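Protein induced by osmotic stress (Scheffersomyces stipitis, PDB 5YWN) probably reduces ketones such as haloketones with NADPH, as an extended short-chain dehydrogenase related to dihydroflavonol reductases and cinnamyl-alcohol dehydrogenases. Local coordinates at residues Tyr13-Ile18 against Leu78-Pro83; Ile19-Ser24 against Asp240-His245; Asn101-Val106 against Gln168-Ala173. The protein carries 1 engineered substitution. One frame throughout, in Å; residues are numbered along the deposited sequence.

Contact 1: residues Tyr13-Ile18 against Leu78-Pro83; sequences YLAQQI and LHTASP. With NAP (NADP nicotinamide-adenine-dinucleotide phosphate), chain B.
I18 lays its CG2 branch over the side chain of L78 at a slant, CG2 of I18 standing 3.8 Å from CD1 of L78. The pair illustrates how a Rossmann fold is built around its cofactor: helix 13-24, which follows the first strand of the parallel sheet, packs on the neighbouring strand 74-79. With CG2 anti to its backbone nitrogen and CG1 beside that nitrogen (chi1 -73°), I18 has two branches to share out. CG2 serves L78, while the extended second torsion carries CD1 end-on to the CG2 methyl of T80, 4.1 Å away. One turn earlier, the methyl of A15 closes on OG1 of T80 at 3.8 Å; that hydroxyl is engaged elsewhere, hydrogen-bonded to the carbonyl of S8.

Both segments then reach NADP. The helix begins against the pyrophosphate, with Y13 N to O1A of NAP at 3.4 Å and L14 N to O2N of NAP at 3.5 Å. Both hydrogen bonds are weak but nearly straight, and the amino end of the helix probably favours the phosphate charge. Just past the strand, the ribose hydroxyl O3D of NAP donates to the carbonyl oxygen of T80, 2.6 Å away.

Contact 2: residues Ile19-Ser24 against Asp240-His245; sequences IALVLS and DVAKAH
Next to the meeting of L21 with A242 and K243, the flat groups are peptide carbonyls and one imidazole. CD2 of L21 lies beside the carbonyl of A242, 3.6 Å from A242 O, a van der Waals contact. The ring of H245 has V241 O at its edge, in the ring plane, and its side chain also touches L14 and I18. Its ND1 donates to V241 O over 3.0 Å, almost straight at 173°, yet the donor stands well above the carbonyl plane and uses no lone pair. V241 O also accepts the helical hydrogen bond from H245 N. The other ring nitrogen, NE2, is hydrogen-bonded to T123 OG1, and the bonds at ND1 and NE2 together hold the imidazole's rotation.

L21 is the one residue of 19-24 that touches 240-245. Its CG lies anti to the backbone nitrogen (chi1 174°), and from there CD2 reaches between A242 and K243, 4.2 Å from CB of A242 and 3.7 Å from CA of K243. Helices 13-24 and 238-250 cross steeply on the same face of the Rossmann sheet, and an alanine on the second probably lets their backbones come close, 7.0 Å between CA of L21 and CA of A242.

On the more exposed side, CG of K243 touches CD2 of L21 at 3.9 Å before the lysine bends at its third torsion and leads away to a long salt bridge with OD1 of D240. OD2 of D240 accepts a hydrogen bond from F316 N. At the C-terminal end of helix 13-24, the hydroxyl of S24 donates to L21 O, 2.8 Å away.

Contact 3: residues Asn101-Val106 against Gln168-Ala173; sequences NGTKYV and QFAERA
The helical backbones at T103 and A170 approach to 6.0 Å between their CA atoms, and those at K104 and A173 to 6.5 Å, the two segments running in the same general direction. Such closeness is consistent with the small A170 and A173 on the second helix. The contact joins helices 91-113 and 159-181 of the Rossmann fold, which lie together against the sheet on the face turned away from helix 13-24.

T103 meets A170 with its whole short side chain. OG1 of T103 is 3.9 Å from CB of A170, a van der Waals contact; the hydroxyl's hydrogen bonds go to A99 O, one turn back, and to H79 NE2. CG2, anti to the backbone nitrogen, points instead to the carbonyl of A170, 3.9 Å from its oxygen. Y122 of strand 119-123 touches both T103 and A170 and so lines the sheet side of the contact.

Further out, K104 stretches alongside A173. Beyond CG the chain is fully extended, and both CG and CE lean on one methyl, CE of K104 being 3.7 Å from CB of A173, so that the aliphatic length of an exposed lysine lies over a buried alanine.

Away from the interface, polar side chains of helix 159-181 are held both by the surrounding fold and within the helix. The carboxylate of E171 forms a salt bridge with R258 and takes hydrogen bonds from W175 NE1 and N191 ND2. R172 folds back on Q168, gripping OE1 side-on with two nitrogens. R172 NH1 comes from above the amide plane, 3.3 Å from Q168 OE1, with an N-H...O angle of 139°, whereas R172 NE meets a lone pair of Q168 OE1 in the carbonyl plane, 2.9 Å away, with an N-H...O angle of 160°.

How the contacts relate
Contacts 1 and 2 share helix 13-24, which turns one side to the strand and cofactor and another to helix 238-250. Their centres are 10 Å apart, and they touch directly: I18 CD1 lies 3.6 Å from H245 CG, and L14 CD1 lies 3.6 Å from V241 CG1. On the other face of the sheet, contact 3 is tied to contact 1 through H79, whose NE2 is hydrogen-bonded to T103 OG1 at 3.1 Å. Contacts 2 and 3 do not meet, their nearest atoms being about 11 Å apart. NADP lies in contact 1; the side chain of A170 comes within about 8 Å of it, about one turn after the cofactor-binding K167, and that of A242 within about 11 Å.

Contact 1: residues Tyr13-Ile18 against Leu78-Pro83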
loop_
_atom_site.group_PDB
_atom_site.type_symbol
_atom_site.label_atom_id
_atom_site.label_comp_id
_atom_site.label_asym_id
_atom_site.label_seq_id
_atom_site.Cartn_x
_atom_site.Cartn_y
_atom_site.Cartn_z
ATOM N N TYR A 13 -2.941 -7.157 -0.780
ATOM C CA TYR A 13 -2.610 -7.231 0.619
ATOM C C TYR A 13 -3.073 -6.036 1.422
ATOM O O TYR A 13 -3.791 -6.180 2.333
ATOM C CB TYR A 13 -1.091 -7.380 0.729
ATOM C CG TYR A 13 -0.391 -7.138 2.065
ATOM C CD1 TYR A 13 -0.682 -7.868 3.193
ATOM C CD2 TYR A 13 0.628 -6.246 2.156
ATOM C CE1 TYR A 13 0.017 -7.671 4.365
ATOM C CE2 TYR A 13 1.295 -6.026 3.308
ATOM C CZ TYR A 13 0.997 -6.743 4.423
ATOM O OH TYR A 13 1.707 -6.498 5.532
ATOM N N LEU A 14 -2.692 -4.859 1.024
ATOM C CA LEU A 14 -3.216 -3.644 1.615
ATOM C C LEU A 14 -4.738 -3.459 1.429
ATOM O O LEU A 14 -5.416 -3.063 2.295
ATOM C CB LEU A 14 -2.536 -2.437 1.025
ATOM C CG LEU A 14 -3.082 -1.093 1.434
ATOM C CD1 LEU A 14 -3.002 -1.002 2.930
ATOM C CD2 LEU A 14 -2.285 0.011 0.786
ATOM N N ALA A 15 -5.209 -3.759 0.257
ATOM C CA ALA A 15 -6.590 -3.576 -0.082
ATOM C C ALA A 15 -7.515 -4.417 0.808
ATOM O O ALA A 15 -8.471 -3.933 1.254
ATOM C CB ALA A 15 -6.799 -3.911 -1.516
ATOM N N GLN A 16 -7.138 -5.654 1.076
ATOM C CA GLN A 16 -7.874 -6.523 1.976
ATOM C C GLN A 16 -7.940 -6.032 3.420
ATOM O O GLN A 16 -8.907 -6.161 4.012
ATOM C CB GLN A 16 -7.419 -7.967 1.886
ATOM C CG GLN A 16 -7.831 -8.648 0.606
ATOM C CD GLN A 16 -7.733 -10.147 0.627
ATOM O OE1 GLN A 16 -8.314 -10.787 1.441
ATOM N NE2 GLN A 16 -7.006 -10.690 -0.303
ATOM N N GLN A 17 -6.853 -5.510 3.948
ATOM C CA GLN A 17 -6.847 -4.892 5.230
ATOM C C GLN A 17 -7.706 -3.634 5.268
ATOM O O GLN A 17 -8.384 -3.428 6.174
ATOM C CB GLN A 17 -5.432 -4.629 5.724
ATOM C CG GLN A 17 -4.682 -5.854 6.231
ATOM C CD GLN A 17 -5.092 -6.296 7.632
ATOM O OE1 GLN A 17 -6.101 -5.980 8.091
ATOM N NE2 GLN A 17 -4.276 -7.027 8.255
ATOM N N ILE A 18 -7.658 -2.840 4.229
ATOM C CA ILE A 18 -8.510 -1.705 4.114
ATOM C C ILE A 18 -9.973 -2.167 4.127
ATOM O O ILE A 18 -10.733 -1.635 4.821
ATOM C CB ILE A 18 -8.204 -0.921 2.820
ATOM C CG1 ILE A 18 -6.881 -0.168 2.947
ATOM C CG2 ILE A 18 -9.327 0.033 2.437
ATOM C CD1 ILE A 18 -6.444 0.516 1.699
ATOM N N LEU A 78 -11.493 4.426 -3.218
ATOM C CA LEU A 78 -10.114 4.200 -2.890
ATOM C C LEU A 78 -9.413 3.448 -4.024
ATOM O O LEU A 78 -9.644 2.284 -4.248
ATOM C CB LEU A 78 -10.019 3.490 -1.585
ATOM C CG LEU A 78 -10.984 3.918 -0.489
ATOM C CD1 LEU A 78 -10.916 3.066 0.732
ATOM C CD2 LEU A 78 -10.765 5.345 -0.117
ATOM N N HIS A 79 -8.567 4.160 -4.731
ATOM C CA HIS A 79 -7.788 3.611 -5.805
ATOM C C HIS A 79 -6.445 3.067 -5.317
ATOM O O HIS A 79 -5.520 3.790 -5.092
ATOM C CB HIS A 79 -7.585 4.659 -6.874
ATOM C CG HIS A 79 -6.867 4.161 -8.084
ATOM N ND1 HIS A 79 -7.043 2.907 -8.584
ATOM C CD2 HIS A 79 -5.974 4.759 -8.894
ATOM C CE1 HIS A 79 -6.299 2.755 -9.651
ATOM N NE2 HIS A 79 -5.646 3.866 -9.862
ATOM N N THR A 80 -6.397 1.776 -5.132
ATOM C CA THR A 80 -5.219 1.110 -4.618
ATOM C C THR A 80 -4.465 0.198 -5.600
ATOM O O THR A 80 -3.335 -0.075 -5.416
ATOM C CB THR A 80 -5.541 0.286 -3.350
ATOM O OG1 THR A 80 -6.147 -0.922 -3.715
ATOM C CG2 THR A 80 -6.448 1.008 -2.400
ATOM N N ALA A 81 -5.143 -0.255 -6.619
ATOM C CA ALA A 81 -4.537 -1.109 -7.582
ATOM C C ALA A 81 -3.419 -0.442 -8.368
ATOM O O ALA A 81 -3.568 0.601 -8.873
ATOM C CB ALA A 81 -5.574 -1.678 -8.514
ATOM N N SER A 82 -2.289 -1.107 -8.403
ATOM C CA SER A 82 -1.139 -0.722 -9.153
ATOM C C SER A 82 -0.254 -1.925 -9.402
ATOM O O SER A 82 -0.178 -2.787 -8.596
ATOM C CB SER A 82 -0.310 0.275 -8.367
ATOM O OG SER A 82 0.095 1.309 -9.148
ATOM N N PRO A 83 0.496 -1.918 -10.484
ATOM C CA PRO A 83 1.504 -2.945 -10.684
ATOM C C PRO A 83 2.568 -2.894 -9.628
ATOM O O PRO A 83 3.006 -1.877 -9.172
ATOM C CB PRO A 83 2.087 -2.624 -12.019
ATOM C CG PRO A 83 1.193 -1.676 -12.647
ATOM C CD PRO A 83 0.460 -0.984 -11.582
HETATM P PA NAP B . -0.032 -6.274 -4.171
HETATM O O1A NAP B . -0.292 -7.056 -2.906
HETATM O O2A NAP B . 0.574 -6.961 -5.371
HETATM O O5B NAP B . -1.413 -5.584 -4.629
HETATM C C5B NAP B . -1.599 -5.166 -5.980
HETATM C C4B NAP B . -3.031 -5.451 -6.415
HETATM O O4B NAP B . -3.390 -4.601 -7.509
HETATM C C3B NAP B . -3.200 -6.893 -6.869
HETATM O O3B NAP B . -4.150 -7.576 -6.045
HETATM C C2B NAP B . -3.682 -6.833 -8.306
HETATM O O2B NAP B . -4.948 -7.472 -8.442
HETATM C C1B NAP B . -3.783 -5.356 -8.659
HETATM N N9A NAP B . -2.891 -5.044 -9.803
HETATM C C8A NAP B . -1.545 -5.117 -9.792
HETATM N N7A NAP B . -1.037 -4.765 -11.001
HETATM C C5A NAP B . -2.069 -4.457 -11.808
HETATM C C6A NAP B . -2.235 -4.008 -13.210
HETATM N N6A NAP B . -1.163 -3.812 -14.015
HETATM N N1A NAP B . -3.494 -3.803 -13.658
HETATM C C2A NAP B . -4.574 -3.991 -12.875
HETATM N N3A NAP B . -4.488 -4.398 -11.596
HETATM C C4A NAP B . -3.290 -4.643 -11.014
HETATM O O3 NAP B . 0.888 -5.005 -3.798
HETATM P PN NAP B . 0.761 -4.300 -2.357
HETATM O O1N NAP B . 2.087 -4.434 -1.647
HETATM O O2N NAP B . -0.501 -4.799 -1.695
HETATM O O5D NAP B . 0.550 -2.750 -2.741
HETATM C C5D NAP B . -0.743 -2.154 -2.657
HETATM C C4D NAP B . -0.677 -0.705 -3.123
HETATM O O4D NAP B . -0.049 0.107 -2.125
HETATM C C3D NAP B . 0.123 -0.562 -4.409
HETATM O O3D NAP B . -0.708 -0.082 -5.472
HETATM C C2D NAP B . 1.235 0.422 -4.112
HETATM O O2D NAP B . 1.163 1.551 -4.989
HETATM C C1D NAP B . 1.049 0.851 -2.664
HETATM N N1N NAP B . 2.272 0.591 -1.899
HETATM C C2N NAP B . 2.422 -0.581 -1.267
HETATM C C3N NAP B . 3.574 -0.849 -0.536
HETATM C C7N NAP B . 3.734 -2.163 0.169
HETATM O O7N NAP B . 4.832 -2.485 0.592
HETATM N N7N NAP B . 2.667 -2.947 0.316
HETATM C C4N NAP B . 4.574 0.110 -0.465
HETATM C C5N NAP B . 4.394 1.315 -1.128
HETATM C C6N NAP B . 3.223 1.532 -1.845
HETATM P P2B NAP B . -5.037 -9.040 -8.796
HETATM O O1X NAP B . -6.368 -9.180 -9.495
HETATM O O2X NAP B . -3.839 -9.282 -9.682
HETATM O O3X NAP B . -4.964 -9.722 -7.450
#

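Contact 2: residues Ile19-Ser24 against Asp240-His245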
loop_
_atom_site.group_PDB
_atom_site.type_symbol
_atom_site.label_atom_id
_atom_site.label_comp_id
_atom_site.label_asym_id
_atom_site.label_seq_id
_atom_site.Cartn_x
_atom_site.Cartn_y
_atom_site.Cartn_z
ATOM N N ILE A 19 -10.294 -3.180 3.356
ATOM C CA ILE A 19 -11.629 -3.679 3.261
ATOM C C ILE A 19 -12.127 -4.200 4.610
ATOM O O ILE A 19 -13.136 -3.845 5.017
ATOM C CB ILE A 19 -11.750 -4.753 2.159
ATOM C CG1 ILE A 19 -11.564 -4.140 0.764
ATOM C CG2 ILE A 19 -13.063 -5.510 2.257
ATOM C CD1 ILE A 19 -11.313 -5.095 -0.335
ATOM N N ALA A 20 -11.319 -4.978 5.299
ATOM C CA ALA A 20 -11.678 -5.494 6.602
ATOM C C ALA A 20 -11.918 -4.378 7.595
ATOM O O ALA A 20 -12.820 -4.454 8.345
ATOM C CB ALA A 20 -10.642 -6.441 7.117
ATOM N N LEU A 21 -11.095 -3.355 7.581
ATOM C CA LEU A 21 -11.334 -2.240 8.413
ATOM C C LEU A 21 -12.590 -1.471 8.056
ATOM O O LEU A 21 -13.351 -1.177 8.887
ATOM C CB LEU A 21 -10.157 -1.310 8.420
ATOM C CG LEU A 21 -10.354 -0.001 9.175
ATOM C CD1 LEU A 21 -10.628 -0.248 10.622
ATOM C CD2 LEU A 21 -9.205 0.968 9.005
ATOM N N VAL A 22 -12.782 -1.179 6.802
ATOM C CA VAL A 22 -13.941 -0.431 6.363
ATOM C C VAL A 22 -15.263 -1.175 6.665
ATOM O O VAL A 22 -16.192 -0.603 7.122
ATOM C CB VAL A 22 -13.745 -0.024 4.896
ATOM C CG1 VAL A 22 -15.016 0.144 4.145
ATOM C CG2 VAL A 22 -12.832 1.176 4.798
ATOM N N LEU A 23 -15.275 -2.457 6.461
ATOM C CA LEU A 23 -16.389 -3.274 6.797
ATOM C C LEU A 23 -16.669 -3.258 8.300
ATOM O O LEU A 23 -17.766 -3.221 8.686
ATOM C CB LEU A 23 -16.188 -4.677 6.307
ATOM C CG LEU A 23 -16.323 -4.881 4.797
ATOM C CD1 LEU A 23 -16.047 -6.283 4.387
ATOM C CD2 LEU A 23 -17.659 -4.469 4.273
ATOM N N SER A 24 -15.641 -3.252 9.107
ATOM C CA SER A 24 -15.783 -3.235 10.537
ATOM C C SER A 24 -16.452 -1.985 11.071
ATOM O O SER A 24 -17.099 -2.013 12.054
ATOM C CB SER A 24 -14.462 -3.508 11.229
ATOM O OG SER A 24 -13.719 -2.369 11.395
ATOM N N ASP A 240 -1.960 0.118 10.231
ATOM C CA ASP A 240 -1.791 1.533 10.237
ATOM C C ASP A 240 -2.043 2.209 8.863
ATOM O O ASP A 240 -2.636 3.212 8.798
ATOM C CB ASP A 240 -0.458 1.906 10.826
ATOM C CG ASP A 240 -0.339 1.537 12.281
ATOM O OD1 ASP A 240 -1.280 1.696 12.992
ATOM O OD2 ASP A 240 0.694 1.098 12.687
ATOM N N VAL A 241 -1.587 1.589 7.784
ATOM C CA VAL A 241 -1.848 2.095 6.467
ATOM C C VAL A 241 -3.342 2.112 6.168
ATOM O O VAL A 241 -3.853 3.078 5.681
ATOM C CB VAL A 241 -1.085 1.383 5.363
ATOM C CG1 VAL A 241 -1.394 2.047 4.054
ATOM C CG2 VAL A 241 0.388 1.464 5.611
ATOM N N ALA A 242 -4.011 1.056 6.556
ATOM C CA ALA A 242 -5.430 0.973 6.401
ATOM C C ALA A 242 -6.190 2.053 7.189
ATOM O O ALA A 242 -7.014 2.676 6.670
ATOM C CB ALA A 242 -5.940 -0.409 6.721
ATOM N N LYS A 243 -5.800 2.277 8.414
ATOM C CA LYS A 243 -6.374 3.299 9.226
ATOM C C LYS A 243 -6.159 4.650 8.604
ATOM O O LYS A 243 -7.007 5.448 8.663
ATOM C CB LYS A 243 -5.892 3.255 10.656
ATOM C CG LYS A 243 -6.413 2.077 11.431
ATOM C CD LYS A 243 -6.132 2.140 12.913
ATOM C CE LYS A 243 -4.721 1.756 13.262
ATOM N NZ LYS A 243 -4.512 1.625 14.694
ATOM N N ALA A 244 -5.003 4.859 7.985
ATOM C CA ALA A 244 -4.706 6.076 7.262
ATOM C C ALA A 244 -5.627 6.310 6.073
ATOM O O ALA A 244 -6.028 7.393 5.838
ATOM C CB ALA A 244 -3.263 6.165 6.852
ATOM N N HIS A 245 -5.960 5.256 5.382
ATOM C CA HIS A 245 -6.921 5.361 4.311
ATOM C C HIS A 245 -8.291 5.806 4.851
ATOM O O HIS A 245 -8.890 6.645 4.303
ATOM C CB HIS A 245 -6.986 4.090 3.481
ATOM C CG HIS A 245 -5.885 3.946 2.478
ATOM N ND1 HIS A 245 -4.603 3.634 2.821
ATOM C CD2 HIS A 245 -5.876 4.113 1.144
ATOM C CE1 HIS A 245 -3.863 3.581 1.744
ATOM N NE2 HIS A 245 -4.615 3.858 0.712
#

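Contact 3: residues Asn101-Val106 against Gln168-Ala173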
loop_
_atom_site.group_PDB
_atom_site.type_symbol
_atom_site.label_atom_id
_atom_site.label_comp_id
_atom_site.label_asym_id
_atom_site.label_seq_id
_atom_site.Cartn_x
_atom_site.Cartn_y
_atom_site.Cartn_z
ATOM N N ASN A 101 -1.983 5.886 -16.709
ATOM C CA ASN A 101 -3.220 5.872 -17.428
ATOM C C ASN A 101 -4.384 5.298 -16.637
ATOM O O ASN A 101 -5.411 5.856 -16.617
ATOM C CB ASN A 101 -3.067 5.197 -18.766
ATOM C CG ASN A 101 -2.422 6.098 -19.796
ATOM O OD1 ASN A 101 -1.967 7.159 -19.500
ATOM N ND2 ASN A 101 -2.381 5.652 -20.978
ATOM N N GLY A 102 -4.146 4.229 -15.931
ATOM C CA GLY A 102 -5.163 3.654 -15.112
ATOM C C GLY A 102 -5.663 4.663 -14.087
ATOM O O GLY A 102 -6.825 4.761 -13.893
ATOM N N THR A 103 -4.771 5.401 -13.471
ATOM C CA THR A 103 -5.156 6.427 -12.551
ATOM C C THR A 103 -5.932 7.613 -13.199
ATOM O O THR A 103 -6.930 7.976 -12.745
ATOM C CB THR A 103 -3.977 6.892 -11.670
ATOM O OG1 THR A 103 -3.527 5.831 -10.845
ATOM C CG2 THR A 103 -4.342 8.003 -10.862
ATOM N N LYS A 104 -5.446 8.103 -14.314
ATOM C CA LYS A 104 -6.067 9.142 -15.074
ATOM C C LYS A 104 -7.490 8.732 -15.519
ATOM O O LYS A 104 -8.398 9.469 -15.404
ATOM C CB LYS A 104 -5.203 9.409 -16.321
ATOM C CG LYS A 104 -3.941 10.194 -16.088
ATOM C CD LYS A 104 -3.301 10.650 -17.374
ATOM C CE LYS A 104 -1.956 11.259 -17.136
ATOM N NZ LYS A 104 -1.323 11.826 -18.335
ATOM N N TYR A 105 -7.637 7.534 -16.006
ATOM C CA TYR A 105 -8.918 6.987 -16.420
ATOM C C TYR A 105 -9.944 6.724 -15.276
ATOM O O TYR A 105 -11.108 6.887 -15.468
ATOM C CB TYR A 105 -8.738 5.824 -17.382
ATOM C CG TYR A 105 -7.933 6.167 -18.610
ATOM C CD1 TYR A 105 -7.627 7.456 -18.921
ATOM C CD2 TYR A 105 -7.476 5.193 -19.439
ATOM C CE1 TYR A 105 -6.902 7.768 -20.037
ATOM C CE2 TYR A 105 -6.768 5.480 -20.561
ATOM C CZ TYR A 105 -6.467 6.771 -20.840
ATOM O OH TYR A 105 -5.778 7.048 -21.937
ATOM N N VAL A 106 -9.474 6.313 -14.115
ATOM C CA VAL A 106 -10.359 6.131 -12.990
ATOM C C VAL A 106 -10.986 7.481 -12.616
ATOM O O VAL A 106 -12.134 7.577 -12.462
ATOM C CB VAL A 106 -9.601 5.576 -11.762
ATOM C CG1 VAL A 106 -10.327 5.762 -10.460
ATOM C CG2 VAL A 106 -9.328 4.125 -11.935
ATOM N N GLN A 168 5.216 8.174 -8.876
ATOM C CA GLN A 168 5.375 9.577 -8.954
ATOM C C GLN A 168 4.464 10.187 -10.007
ATOM O O GLN A 168 3.824 11.097 -9.725
ATOM C CB GLN A 168 6.818 9.904 -9.318
ATOM C CG GLN A 168 7.150 11.373 -9.389
ATOM C CD GLN A 168 8.327 11.735 -10.290
ATOM O OE1 GLN A 168 8.375 12.806 -10.811
ATOM N NE2 GLN A 168 9.265 10.845 -10.435
ATOM N N PHE A 169 4.463 9.641 -11.200
ATOM C CA PHE A 169 3.645 10.116 -12.298
ATOM C C PHE A 169 2.122 9.953 -12.174
ATOM O O PHE A 169 1.409 10.824 -12.468
ATOM C CB PHE A 169 4.219 9.721 -13.657
ATOM C CG PHE A 169 5.593 10.247 -13.866
ATOM C CD1 PHE A 169 5.804 11.563 -14.042
ATOM C CD2 PHE A 169 6.663 9.439 -13.762
ATOM C CE1 PHE A 169 7.077 12.066 -14.156
ATOM C CE2 PHE A 169 7.935 9.926 -13.861
ATOM C CZ PHE A 169 8.140 11.237 -14.057
ATOM N N ALA A 170 1.701 8.830 -11.672
ATOM C CA ALA A 170 0.323 8.647 -11.363
ATOM C C ALA A 170 -0.158 9.631 -10.320
ATOM O O ALA A 170 -1.110 10.239 -10.548
ATOM C CB ALA A 170 0.056 7.251 -10.938
ATOM N N GLU A 171 0.572 9.821 -9.236
ATOM C CA GLU A 171 0.205 10.780 -8.217
ATOM C C GLU A 171 0.160 12.232 -8.706
ATOM O O GLU A 171 -0.761 12.912 -8.437
ATOM C CB GLU A 171 1.034 10.661 -6.938
ATOM C CG GLU A 171 0.410 11.375 -5.738
ATOM C CD GLU A 171 1.294 11.657 -4.534
ATOM O OE1 GLU A 171 2.244 10.976 -4.279
ATOM O OE2 GLU A 171 0.981 12.601 -3.852
ATOM N N ARG A 172 1.147 12.628 -9.482
ATOM C CA ARG A 172 1.165 13.919 -10.113
ATOM C C ARG A 172 -0.066 14.079 -11.033
ATOM O O ARG A 172 -0.685 15.054 -11.022
ATOM C CB ARG A 172 2.438 14.118 -10.897
ATOM C CG ARG A 172 3.691 14.451 -10.114
ATOM C CD ARG A 172 4.840 14.650 -11.071
ATOM N NE ARG A 172 6.158 14.718 -10.500
ATOM C CZ ARG A 172 6.651 15.750 -9.859
ATOM N NH1 ARG A 172 7.864 15.711 -9.404
ATOM N NH2 ARG A 172 5.955 16.816 -9.683
ATOM N N ALA A 173 -0.394 13.055 -11.766
ATOM C CA ALA A 173 -1.528 13.059 -12.623
ATOM C C ALA A 173 -2.833 13.233 -11.844
ATOM O O ALA A 173 -3.653 13.956 -12.233
ATOM C CB ALA A 173 -1.567 11.821 -13.468
#